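Local coordinates for protein glutamate racemase (Campylobacter jejuni, PDB 3UHF) that is a two-domain alpha/beta enzyme of the Asp/Glu/hydantoin racemase family, modelled here with D-glutamic acid bound, at residues F191-L202 with L214-I225. Residues are numbered along the deposited sequence; the frame is centred on the assembly and turned at random.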
loop_
_atom_site.group_PDB
_atom_site.type_symbol
_atom_site.label_atom_id
_atom_site.label_comp_id
_atom_site.label_asym_id
_atom_site.label_seq_id
_atom_site.Cartn_x
_atom_site.Cartn_y
_atom_site.Cartn_z
ATOM N N PHE A 191 -6.160 17.075 -11.678
ATOM C CA PHE A 191 -5.470 18.094 -10.883
ATOM C C PHE A 191 -5.723 19.521 -11.363
ATOM O O PHE A 191 -5.064 20.463 -10.924
ATOM C CB PHE A 191 -3.971 17.807 -10.861
ATOM C CG PHE A 191 -3.611 16.459 -10.293
ATOM C CD1 PHE A 191 -2.556 15.734 -10.830
ATOM C CD2 PHE A 191 -4.310 15.920 -9.216
ATOM C CE1 PHE A 191 -2.206 14.490 -10.313
ATOM C CE2 PHE A 191 -3.959 14.677 -8.683
ATOM C CZ PHE A 191 -2.905 13.955 -9.239
ATOM N N LYS A 192 -6.668 19.684 -12.283
ATOM C CA LYS A 192 -7.007 21.015 -12.755
ATOM C C LYS A 192 -7.510 21.878 -11.594
ATOM O O LYS A 192 -8.330 21.437 -10.788
ATOM C CB LYS A 192 -8.035 20.941 -13.883
ATOM C CG LYS A 192 -7.564 21.661 -15.143
ATOM C CD LYS A 192 -6.107 21.307 -15.472
ATOM C CE LYS A 192 -5.468 22.339 -16.402
ATOM N NZ LYS A 192 -6.263 22.572 -17.645
ATOM N N ASN A 193 -6.992 23.093 -11.500
ATOM C CA ASN A 193 -7.379 24.002 -10.427
ATOM C C ASN A 193 -7.130 23.414 -9.039
ATOM O O ASN A 193 -7.858 23.691 -8.080
ATOM C CB ASN A 193 -8.840 24.434 -10.584
ATOM C CG ASN A 193 -9.124 25.020 -11.950
ATOM O OD1 ASN A 193 -10.101 24.654 -12.602
ATOM N ND2 ASN A 193 -8.260 25.928 -12.396
ATOM N N ILE A 194 -6.105 22.580 -8.937
ATOM C CA ILE A 194 -5.667 22.139 -7.628
ATOM C C ILE A 194 -4.394 22.882 -7.277
ATOM O O ILE A 194 -3.560 23.134 -8.142
ATOM C CB ILE A 194 -5.462 20.615 -7.543
ATOM C CG1 ILE A 194 -5.782 20.144 -6.135
ATOM C CG2 ILE A 194 -4.045 20.203 -7.923
ATOM C CD1 ILE A 194 -5.186 18.822 -5.807
ATOM N N THR A 195 -4.262 23.277 -6.016
ATOM C CA THR A 195 -3.056 23.967 -5.590
ATOM C C THR A 195 -1.926 22.955 -5.435
ATOM O O THR A 195 -2.173 21.793 -5.113
ATOM C CB THR A 195 -3.273 24.744 -4.282
ATOM O OG1 THR A 195 -3.913 23.901 -3.323
ATOM C CG2 THR A 195 -4.152 25.967 -4.527
ATOM N N THR A 196 -0.695 23.392 -5.674
ATOM C CA THR A 196 0.461 22.507 -5.565
ATOM C C THR A 196 0.744 22.180 -4.104
ATOM O O THR A 196 0.932 23.079 -3.294
ATOM C CB THR A 196 1.707 23.141 -6.200
ATOM O OG1 THR A 196 1.449 23.397 -7.586
ATOM C CG2 THR A 196 2.899 22.205 -6.079
ATOM N N PRO A 197 0.776 20.886 -3.762
ATOM C CA PRO A 197 0.911 20.538 -2.344
ATOM C C PRO A 197 2.363 20.457 -1.877
ATOM O O PRO A 197 3.281 20.281 -2.680
ATOM C CB PRO A 197 0.254 19.160 -2.278
ATOM C CG PRO A 197 0.549 18.563 -3.611
ATOM C CD PRO A 197 0.506 19.704 -4.599
ATOM N N ASP A 198 2.567 20.595 -0.570
ATOM C CA ASP A 198 3.880 20.368 0.008
ATOM C C ASP A 198 4.175 18.879 0.128
ATOM O O ASP A 198 5.336 18.458 0.048
ATOM C CB ASP A 198 3.989 21.059 1.370
ATOM C CG ASP A 198 3.853 22.567 1.254
ATOM O OD1 ASP A 198 4.776 23.194 0.695
ATOM O OD2 ASP A 198 2.824 23.123 1.708
ATOM N N ALA A 199 3.124 18.082 0.321
ATOM C CA ALA A 199 3.262 16.629 0.330
ATOM C C ALA A 199 2.143 15.971 -0.466
ATOM O O ALA A 199 0.983 16.361 -0.361
ATOM C CB ALA A 199 3.269 16.091 1.747
ATOM N N LEU A 200 2.503 14.960 -1.248
ATOM C CA LEU A 200 1.505 14.178 -1.993
ATOM C C LEU A 200 1.530 12.760 -1.444
ATOM O O LEU A 200 2.541 12.057 -1.569
ATOM C CB LEU A 200 1.873 14.165 -3.472
ATOM C CG LEU A 200 1.014 13.296 -4.399
ATOM C CD1 LEU A 200 -0.417 13.789 -4.404
ATOM C CD2 LEU A 200 1.598 13.324 -5.801
ATOM N N ILE A 201 0.451 12.343 -0.790
ATOM C CA ILE A 201 0.420 10.986 -0.277
ATOM C C ILE A 201 -0.021 10.037 -1.392
ATOM O O ILE A 201 -1.134 10.150 -1.924
ATOM C CB ILE A 201 -0.502 10.818 0.945
ATOM C CG1 ILE A 201 -0.121 11.826 2.048
ATOM C CG2 ILE A 201 -0.355 9.404 1.479
ATOM C CD1 ILE A 201 -0.935 11.676 3.340
ATOM N N LEU A 202 0.857 9.108 -1.751
ATOM C CA LEU A 202 0.519 8.116 -2.767
ATOM C C LEU A 202 -0.295 7.012 -2.099
ATOM O O LEU A 202 0.224 5.923 -1.808
ATOM C CB LEU A 202 1.795 7.545 -3.380
ATOM C CG LEU A 202 2.734 8.583 -4.008
ATOM C CD1 LEU A 202 3.991 7.914 -4.519
ATOM C CD2 LEU A 202 2.041 9.331 -5.149
ATOM N N LEU A 214 4.363 12.018 -11.582
ATOM C CA LEU A 214 3.675 12.901 -10.633
ATOM C C LEU A 214 4.614 13.991 -10.124
ATOM O O LEU A 214 4.231 15.157 -10.010
ATOM C CB LEU A 214 3.074 12.102 -9.468
ATOM C CG LEU A 214 1.841 11.255 -9.796
ATOM C CD1 LEU A 214 1.551 10.248 -8.685
ATOM C CD2 LEU A 214 0.648 12.162 -10.004
ATOM N N SER A 215 5.854 13.611 -9.840
ATOM C CA SER A 215 6.839 14.568 -9.331
ATOM C C SER A 215 7.164 15.621 -10.387
ATOM O O SER A 215 7.276 16.806 -10.080
ATOM C CB SER A 215 8.097 13.841 -8.861
ATOM O OG SER A 215 9.004 14.742 -8.260
ATOM N N LYS A 216 7.290 15.192 -11.642
ATOM C CA LYS A 216 7.537 16.127 -12.730
ATOM C C LYS A 216 6.345 17.063 -12.917
ATOM O O LYS A 216 6.521 18.254 -13.167
ATOM C CB LYS A 216 7.861 15.380 -14.026
ATOM C CG LYS A 216 8.125 16.277 -15.218
ATOM C CD LYS A 216 8.382 15.452 -16.477
ATOM C CE LYS A 216 8.481 16.330 -17.719
ATOM N NZ LYS A 216 9.575 17.335 -17.602
ATOM N N TYR A 217 5.138 16.530 -12.757
ATOM C CA TYR A 217 3.919 17.335 -12.888
ATOM C C TYR A 217 3.867 18.436 -11.828
ATOM O O TYR A 217 3.616 19.601 -12.137
ATOM C CB TYR A 217 2.658 16.455 -12.778
ATOM C CG TYR A 217 1.369 17.234 -12.993
ATOM C CD1 TYR A 217 0.901 17.498 -14.273
ATOM C CD2 TYR A 217 0.642 17.735 -11.914
ATOM C CE1 TYR A 217 -0.261 18.220 -14.479
ATOM C CE2 TYR A 217 -0.523 18.466 -12.110
ATOM C CZ TYR A 217 -0.969 18.702 -13.398
ATOM O OH TYR A 217 -2.118 19.423 -13.611
ATOM N N PHE A 218 4.115 18.065 -10.576
ATOM C CA PHE A 218 3.967 19.020 -9.477
ATOM C C PHE A 218 5.204 19.887 -9.232
ATOM O O PHE A 218 5.089 21.023 -8.760
ATOM C CB PHE A 218 3.537 18.302 -8.200
ATOM C CG PHE A 218 2.082 17.901 -8.189
ATOM C CD1 PHE A 218 1.086 18.870 -8.152
ATOM C CD2 PHE A 218 1.712 16.559 -8.200
ATOM C CE1 PHE A 218 -0.255 18.505 -8.114
ATOM C CE2 PHE A 218 0.381 16.189 -8.172
ATOM C CZ PHE A 218 -0.606 17.164 -8.131
ATOM N N GLY A 219 6.379 19.361 -9.557
ATOM C CA GLY A 219 7.613 20.110 -9.360
ATOM C C GLY A 219 8.267 19.801 -8.024
ATOM O O GLY A 219 7.726 19.054 -7.212
ATOM N N ASP A 220 9.429 20.395 -7.783
ATOM C CA ASP A 220 10.268 19.973 -6.659
ATOM C C ASP A 220 9.811 20.471 -5.288
ATOM O O ASP A 220 10.446 20.170 -4.282
ATOM C CB ASP A 220 11.736 20.347 -6.905
ATOM C CG ASP A 220 11.911 21.799 -7.303
ATOM O OD1 ASP A 220 10.969 22.593 -7.096
ATOM O OD2 ASP A 220 12.994 22.149 -7.821
ATOM N N LYS A 221 8.722 21.231 -5.233
ATOM C CA LYS A 221 8.226 21.671 -3.931
ATOM C C LYS A 221 7.395 20.567 -3.275
ATOM O O LYS A 221 7.106 20.609 -2.078
ATOM C CB LYS A 221 7.423 22.972 -4.055
ATOM C CG LYS A 221 5.918 22.797 -4.105
ATOM C CD LYS A 221 5.246 23.295 -2.829
ATOM C CE LYS A 221 4.340 24.494 -3.105
ATOM N NZ LYS A 221 3.531 24.882 -1.912
ATOM N N THR A 222 7.029 19.564 -4.063
ATOM C CA THR A 222 6.142 18.518 -3.579
ATOM C C THR A 222 6.885 17.243 -3.180
ATOM O O THR A 222 7.503 16.587 -4.016
ATOM C CB THR A 222 5.088 18.168 -4.638
ATOM O OG1 THR A 222 4.281 19.319 -4.896
ATOM C CG2 THR A 222 4.207 17.049 -4.145
ATOM N N LYS A 223 6.818 16.892 -1.900
ATOM C CA LYS A 223 7.402 15.639 -1.432
ATOM C C LYS A 223 6.416 14.492 -1.609
ATOM O O LYS A 223 5.264 14.592 -1.195
ATOM C CB LYS A 223 7.805 15.763 0.040
ATOM C CG LYS A 223 8.866 16.817 0.295
ATOM C CD LYS A 223 9.213 16.887 1.779
ATOM C CE LYS A 223 10.409 17.795 2.031
ATOM N NZ LYS A 223 10.948 17.575 3.399
ATOM N N LEU A 224 6.858 13.399 -2.227
ATOM C CA LEU A 224 5.980 12.256 -2.422
ATOM C C LEU A 224 6.113 11.307 -1.233
ATOM O O LEU A 224 7.225 10.979 -0.812
ATOM C CB LEU A 224 6.299 11.520 -3.734
ATOM C CG LEU A 224 5.643 12.042 -5.019
ATOM C CD1 LEU A 224 6.032 13.482 -5.260
ATOM C CD2 LEU A 224 6.072 11.183 -6.197
ATOM N N ILE A 225 4.974 10.893 -0.686
ATOM C CA ILE A 225 4.947 9.950 0.424
ATOM C C ILE A 225 4.585 8.562 -0.096
ATOM O O ILE A 225 3.474 8.341 -0.562
ATOM C CB ILE A 225 3.935 10.381 1.524
ATOM C CG1 ILE A 225 4.146 11.849 1.912
ATOM C CG2 ILE A 225 4.032 9.456 2.720
ATOM C CD1 ILE A 225 5.531 12.168 2.472
HETATM O O HOH W 1 7.155 22.370 -0.014
#
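Thr222 anchors the start of the pairing: its OG1 donates to Pro197 O at 2.6 Å, in the carbonyl plane, the hydroxyl being set anti to its own carbonyl carbon (chi1 -62°). From there four backbone bonds run along the two parallel strands. Lys223 N gives to Asp198 O, although it sits above that carbonyl's plane; Leu200 N donates to Lys223 O at 2.8 Å; Ile225 N donates in turn to Leu200 O; and Leu202 N to Ile225 O. The other edge of strand 199-202 is bonded to Glu134, Leu136 and Ile138.

Ahead of the strands, the bent chain of Lys221 brings NZ within 3.3 Å of Asp198 OD1, a salt bridge whose hydrogen bond is weak, with a weak bond to Thr196 O as well. A water donates to the same OD1 at 2.6 Å and to Lys221 O, while OD2 accepts from Glu134 N.

On the Leu200 face of the sheet, helix 211-218 brings in apolar groups. Phe218 CZ stands 3.6 Å from Phe191 CD1, over one face of that ring, with the planes at 50°; Leu214 CD2 meets its edge. Leu200 CD2 packs against Phe218 CE2 at 3.9 Å.

Strand 199-202, helix 211-218 and strand 223-226 form a beta-alpha-beta crossover, with strand 223-226 at one edge of a four-stranded parallel sheet.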